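Local coordinates for protein S12 family peptidase (Streptomyces sp. 82F2, PDB 3WWX) that probably hydrolyses amide bonds D-stereospecifically, as a member of the S12 peptidases in the beta-lactamase clan, at residues V85-G88 / G93-I96; G70-D75 / E79-G84. All coordinates share one frame; numbering follows the deposited sequence.

Interaction 1 (V85-G88 / G93-I96)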
loop_
_atom_site.group_PDB
_atom_site.type_symbol
_atom_site.label_atom_id
_atom_site.label_comp_id
_atom_site.label_asym_id
_atom_site.label_seq_id
_atom_site.Cartn_x
_atom_site.Cartn_y
_atom_site.Cartn_z
ATOM N N VAL A 85 -23.149 -6.510 5.236
ATOM C CA VAL A 85 -22.389 -5.452 4.564
ATOM C C VAL A 85 -21.997 -5.843 3.152
ATOM O O VAL A 85 -22.026 -5.004 2.251
ATOM C CB VAL A 85 -21.130 -5.085 5.383
ATOM C CG1 VAL A 85 -20.222 -4.070 4.641
ATOM C CG2 VAL A 85 -21.551 -4.513 6.721
ATOM N N VAL A 86 -21.594 -7.091 2.956
ATOM C CA VAL A 86 -21.157 -7.554 1.637
ATOM C C VAL A 86 -22.265 -8.435 1.055
ATOM O O VAL A 86 -22.264 -9.644 1.275
ATOM C CB VAL A 86 -19.807 -8.304 1.749
ATOM C CG1 VAL A 86 -19.321 -8.767 0.373
ATOM C CG2 VAL A 86 -18.738 -7.411 2.400
ATOM N N ARG A 87 -23.240 -7.834 0.350
ATOM C CA ARG A 87 -24.415 -8.576 -0.162
ATOM C C ARG A 87 -24.909 -8.186 -1.575
ATOM O O ARG A 87 -25.872 -8.742 -2.093
ATOM C CB ARG A 87 -25.611 -8.384 0.793
ATOM C CG ARG A 87 -25.403 -8.945 2.172
ATOM C CD ARG A 87 -25.284 -10.463 2.135
ATOM N NE ARG A 87 -25.497 -11.036 3.461
ATOM C CZ ARG A 87 -26.690 -11.366 3.950
ATOM N NH1 ARG A 87 -27.790 -11.200 3.221
ATOM N NH2 ARG A 87 -26.784 -11.865 5.172
ATOM N N GLY A 88 -24.264 -7.230 -2.196
ATOM C CA GLY A 88 -24.850 -6.603 -3.370
ATOM C C GLY A 88 -24.555 -7.272 -4.685
ATOM O O GLY A 88 -23.417 -7.611 -4.976
ATOM N N GLY A 93 -20.768 -11.990 1.537
ATOM C CA GLY A 93 -19.844 -12.122 2.644
ATOM C C GLY A 93 -19.975 -13.418 3.420
ATOM O O GLY A 93 -19.101 -13.718 4.235
ATOM N N ARG A 94 -21.047 -14.176 3.187
ATOM C CA ARG A 94 -21.171 -15.487 3.822
ATOM C C ARG A 94 -20.192 -16.486 3.208
ATOM O O ARG A 94 -19.887 -17.514 3.820
ATOM C CB ARG A 94 -22.615 -16.024 3.685
ATOM C CG ARG A 94 -23.669 -15.223 4.422
ATOM C CD ARG A 94 -25.093 -15.420 3.823
ATOM N NE ARG A 94 -25.290 -14.695 2.563
ATOM C CZ ARG A 94 -26.469 -14.244 2.116
ATOM N NH1 ARG A 94 -27.576 -14.429 2.827
ATOM N NH2 ARG A 94 -26.546 -13.597 0.952
ATOM N N LYS A 95 -19.702 -16.185 2.003
ATOM C CA LYS A 95 -18.899 -17.111 1.218
ATOM C C LYS A 95 -17.462 -16.617 1.037
ATOM O O LYS A 95 -16.671 -17.224 0.312
ATOM C CB LYS A 95 -19.518 -17.287 -0.168
ATOM C CG LYS A 95 -20.984 -17.683 -0.165
ATOM C CD LYS A 95 -21.205 -19.021 0.504
ATOM C CE LYS A 95 -22.653 -19.487 0.333
ATOM N NZ LYS A 95 -23.636 -18.530 0.928
ATOM N N ILE A 96 -17.155 -15.492 1.665
ATOM C CA ILE A 96 -15.844 -14.848 1.535
ATOM C C ILE A 96 -15.229 -14.760 2.915
ATOM O O ILE A 96 -15.903 -14.352 3.860
ATOM C CB ILE A 96 -15.990 -13.414 0.998
ATOM C CG1 ILE A 96 -16.554 -13.412 -0.423
ATOM C CG2 ILE A 96 -14.621 -12.687 0.989
ATOM C CD1 ILE A 96 -17.070 -12.054 -0.872
#
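R87 and R94 lay their guanidinium groups flat on one another, the planes 16° apart and the group centres 3.4 Å from each other. The R87 CZ sits over the middle of the R94 group, 3.3 Å above its plane, whereas R94 NH1 covers a face of R87 nearer its rim. The two chains arrive at roughly a right angle: R87 bends at its second side-chain torsion and R94 only at its third, and these kinks bring the two flat ends together although neither CB is aimed at the facing segment. The closest atoms, R87 NH1 and R94 NH1, are 3.3 Å apart and are both donors, so no bond joins them. Acidic neighbours probably offset the like charges, since R87 NH2 forms a salt bridge with E79 and R94 NE one with D92.

Next to this exposed pair the backbone closes the loop. G93 N donates to V86 O at 2.8 Å, with an N-H...O angle of 161°. V86 points its CB toward G93, and its CG1, anti to the backbone N (chi1 -179°), lies 3.7 Å from G93 N, against the bare backbone of the glycine. The same methyl also meets I96 CD1 at 4.2 Å, a light apolar touch between buried residues; L165 of helix 160-174 and V78 lie against V86 as well. The arrangement is a stacked arginine pair over a short irregular loop closed by one main-chain hydrogen bond, at the periphery of the helical part of this beta-lactamase-type fold, with the arginines exposed and V86, G93 and I96 buried.

Interaction 2 (G70-D75 / E79-G84)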
loop_
_atom_site.group_PDB
_atom_site.type_symbol
_atom_site.label_atom_id
_atom_site.label_comp_id
_atom_site.label_asym_id
_atom_site.label_seq_id
_atom_site.Cartn_x
_atom_site.Cartn_y
_atom_site.Cartn_z
ATOM N N GLY A 70 -5.904 -14.391 19.479
ATOM C CA GLY A 70 -7.078 -15.245 19.572
ATOM C C GLY A 70 -8.392 -14.495 19.482
ATOM O O GLY A 70 -9.420 -14.978 19.967
ATOM N N ARG A 71 -8.378 -13.323 18.840
ATOM C CA ARG A 71 -9.559 -12.454 18.801
ATOM C C ARG A 71 -10.362 -12.577 17.504
ATOM O O ARG A 71 -11.508 -12.118 17.411
ATOM C CB ARG A 71 -9.154 -11.002 19.050
ATOM C CG ARG A 71 -8.523 -10.816 20.438
ATOM C CD ARG A 71 -7.894 -9.464 20.637
ATOM N NE ARG A 71 -8.885 -8.398 20.666
ATOM C CZ ARG A 71 -8.597 -7.124 20.900
ATOM N NH1 ARG A 71 -7.339 -6.765 21.129
ATOM N NH2 ARG A 71 -9.561 -6.210 20.894
ATOM N N ILE A 72 -9.758 -13.216 16.521
ATOM C CA ILE A 72 -10.390 -13.457 15.237
ATOM C C ILE A 72 -9.665 -14.588 14.529
ATOM O O ILE A 72 -8.463 -14.757 14.708
ATOM C CB ILE A 72 -10.371 -12.175 14.367
ATOM C CG1 ILE A 72 -10.960 -12.440 12.989
ATOM C CG2 ILE A 72 -8.933 -11.640 14.245
ATOM C CD1 ILE A 72 -11.354 -11.159 12.237
ATOM N N ASP A 73 -10.399 -15.364 13.737
ATOM C CA ASP A 73 -9.828 -16.354 12.850
ATOM C C ASP A 73 -9.961 -15.776 11.445
ATOM O O ASP A 73 -11.062 -15.467 11.010
ATOM C CB ASP A 73 -10.607 -17.673 12.986
ATOM C CG ASP A 73 -10.008 -18.814 12.187
ATOM O OD1 ASP A 73 -9.383 -18.614 11.131
ATOM O OD2 ASP A 73 -10.198 -19.983 12.611
ATOM N N LEU A 74 -8.852 -15.592 10.739
ATOM C CA LEU A 74 -8.945 -15.013 9.393
ATOM C C LEU A 74 -9.718 -15.882 8.404
ATOM O O LEU A 74 -10.139 -15.398 7.346
ATOM C CB LEU A 74 -7.571 -14.659 8.852
ATOM C CG LEU A 74 -6.768 -13.703 9.727
ATOM C CD1 LEU A 74 -5.435 -13.442 9.073
ATOM C CD2 LEU A 74 -7.496 -12.389 9.999
ATOM N N ASP A 75 -9.955 -17.154 8.738
ATOM C CA ASP A 75 -10.794 -17.978 7.881
ATOM C C ASP A 75 -12.275 -17.847 8.230
ATOM O O ASP A 75 -13.102 -18.500 7.602
ATOM C CB ASP A 75 -10.325 -19.432 7.887
ATOM C CG ASP A 75 -8.947 -19.581 7.296
ATOM O OD1 ASP A 75 -8.728 -19.050 6.189
ATOM O OD2 ASP A 75 -8.077 -20.185 7.942
ATOM N N GLU A 79 -19.077 -12.137 6.772
ATOM C CA GLU A 79 -20.418 -11.934 7.340
ATOM C C GLU A 79 -20.442 -12.005 8.872
ATOM O O GLU A 79 -21.226 -11.307 9.523
ATOM C CB GLU A 79 -21.384 -12.963 6.747
ATOM C CG GLU A 79 -22.849 -12.773 7.168
ATOM C CD GLU A 79 -23.542 -11.636 6.444
ATOM O OE1 GLU A 79 -24.555 -11.142 6.977
ATOM O OE2 GLU A 79 -23.097 -11.261 5.331
ATOM N N LYS A 80 -19.581 -12.847 9.442
ATOM C CA LYS A 80 -19.496 -12.970 10.898
ATOM C C LYS A 80 -19.190 -11.639 11.558
ATOM O O LYS A 80 -19.757 -11.280 12.587
ATOM C CB LYS A 80 -18.436 -13.998 11.279
ATOM C CG LYS A 80 -18.280 -14.241 12.763
ATOM C CD LYS A 80 -17.373 -15.435 13.008
ATOM C CE LYS A 80 -17.315 -15.821 14.481
ATOM N NZ LYS A 80 -16.643 -14.789 15.280
ATOM N N TRP A 81 -18.280 -10.886 10.933
ATOM C CA TRP A 81 -17.791 -9.645 11.494
ATOM C C TRP A 81 -18.522 -8.417 10.979
ATOM O O TRP A 81 -18.629 -7.433 11.701
ATOM C CB TRP A 81 -16.284 -9.539 11.225
ATOM C CG TRP A 81 -15.575 -10.579 11.990
ATOM C CD1 TRP A 81 -15.138 -11.786 11.541
ATOM C CD2 TRP A 81 -15.302 -10.535 13.380
ATOM N NE1 TRP A 81 -14.584 -12.504 12.584
ATOM C CE2 TRP A 81 -14.664 -11.746 13.721
ATOM C CE3 TRP A 81 -15.515 -9.579 14.371
ATOM C CZ2 TRP A 81 -14.255 -12.029 15.021
ATOM C CZ3 TRP A 81 -15.101 -9.864 15.673
ATOM C CH2 TRP A 81 -14.475 -11.075 15.977
ATOM N N LEU A 82 -19.002 -8.484 9.735
ATOM C CA LEU A 82 -19.698 -7.375 9.090
ATOM C C LEU A 82 -21.045 -7.837 8.528
ATOM O O LEU A 82 -21.258 -7.873 7.319
ATOM C CB LEU A 82 -18.840 -6.799 7.945
ATOM C CG LEU A 82 -17.424 -6.345 8.299
ATOM C CD1 LEU A 82 -16.727 -5.876 7.048
ATOM C CD2 LEU A 82 -17.428 -5.244 9.348
ATOM N N PRO A 83 -21.979 -8.188 9.416
ATOM C CA PRO A 83 -23.247 -8.754 8.938
ATOM C C PRO A 83 -24.011 -7.826 7.998
ATOM O O PRO A 83 -24.171 -6.649 8.305
ATOM C CB PRO A 83 -24.041 -9.010 10.229
ATOM C CG PRO A 83 -23.307 -8.322 11.313
ATOM C CD PRO A 83 -21.885 -8.137 10.882
ATOM N N GLY A 84 -24.440 -8.381 6.865
ATOM C CA GLY A 84 -25.209 -7.655 5.873
ATOM C C GLY A 84 -24.447 -6.671 5.002
ATOM O O GLY A 84 -25.030 -6.074 4.114
#
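The chain segments 70-75 and 79-84 approach each other with I72 and W81 as the nearest pair, their CA atoms 9.1 Å apart, and no hydrogen bond crosses between them, so side chains bridge most of the gap. I72 lies over one face of the W81 indole. Its CD1 stands 3.7 Å from the centroid of the five-membered ring and 21° off the ring normal, a CH-pi contact, and comes to 3.5 Å from W81 NE1. CG1 follows behind it, 3.6 Å from W81 NE1; with CG1 anti to the backbone N (chi1 177°), the isoleucine runs its longer branch across the pyrrole side of the indole. Farther along the ring system, the R71 carbonyl O approaches W81 CH2 at 3.5 Å, obliquely to the ring plane. K80 CG lies over the opposite face, 4.0 Å above the plane, so aliphatic carbons bracket the indole. W81 NE1 is hydrogen-bonded to D76 OD2, which helps fix the rotation of the ring.

The segment 70-75 begins where helix 55-68 ends: G70, at positive phi, completes a Schellman motif, and D73 then forms an Asx turn, its OD1 accepting from D75 N at 2.9 Å from above the carboxylate plane. This linker leads into the short helix 78-81 within the helical region of the beta-lactamase fold. Helix 160-174 supports both partners, through V169 against I72 and V173 against W81. From within the short helix, E79 OE1 accepts the N-H of G84, past the helix end, at 2.8 Å between OE1 and G84 N, again from above its carboxylate plane, tying the start of the segment to its end.

Overall arrangement
From the N terminus, the chain leaves helix 55-68 and enters interaction 2, in which 70-75 meets 79-84 and closes the short linker around the start of helix 78-81. It then continues directly into interaction 1, where 85-88 and 93-96 close the next loop before helix 98-102. The two loops follow in series, neither enclosing nor crossing the other, with centres about 12 Å apart. E79 joins them: its carboxylate pairs with R87, its N probably bonds to G93 O, and its CG packs on R94 CG. Helix 160-174 touches both contacts, so together they tie this peripheral loop region to the helical body.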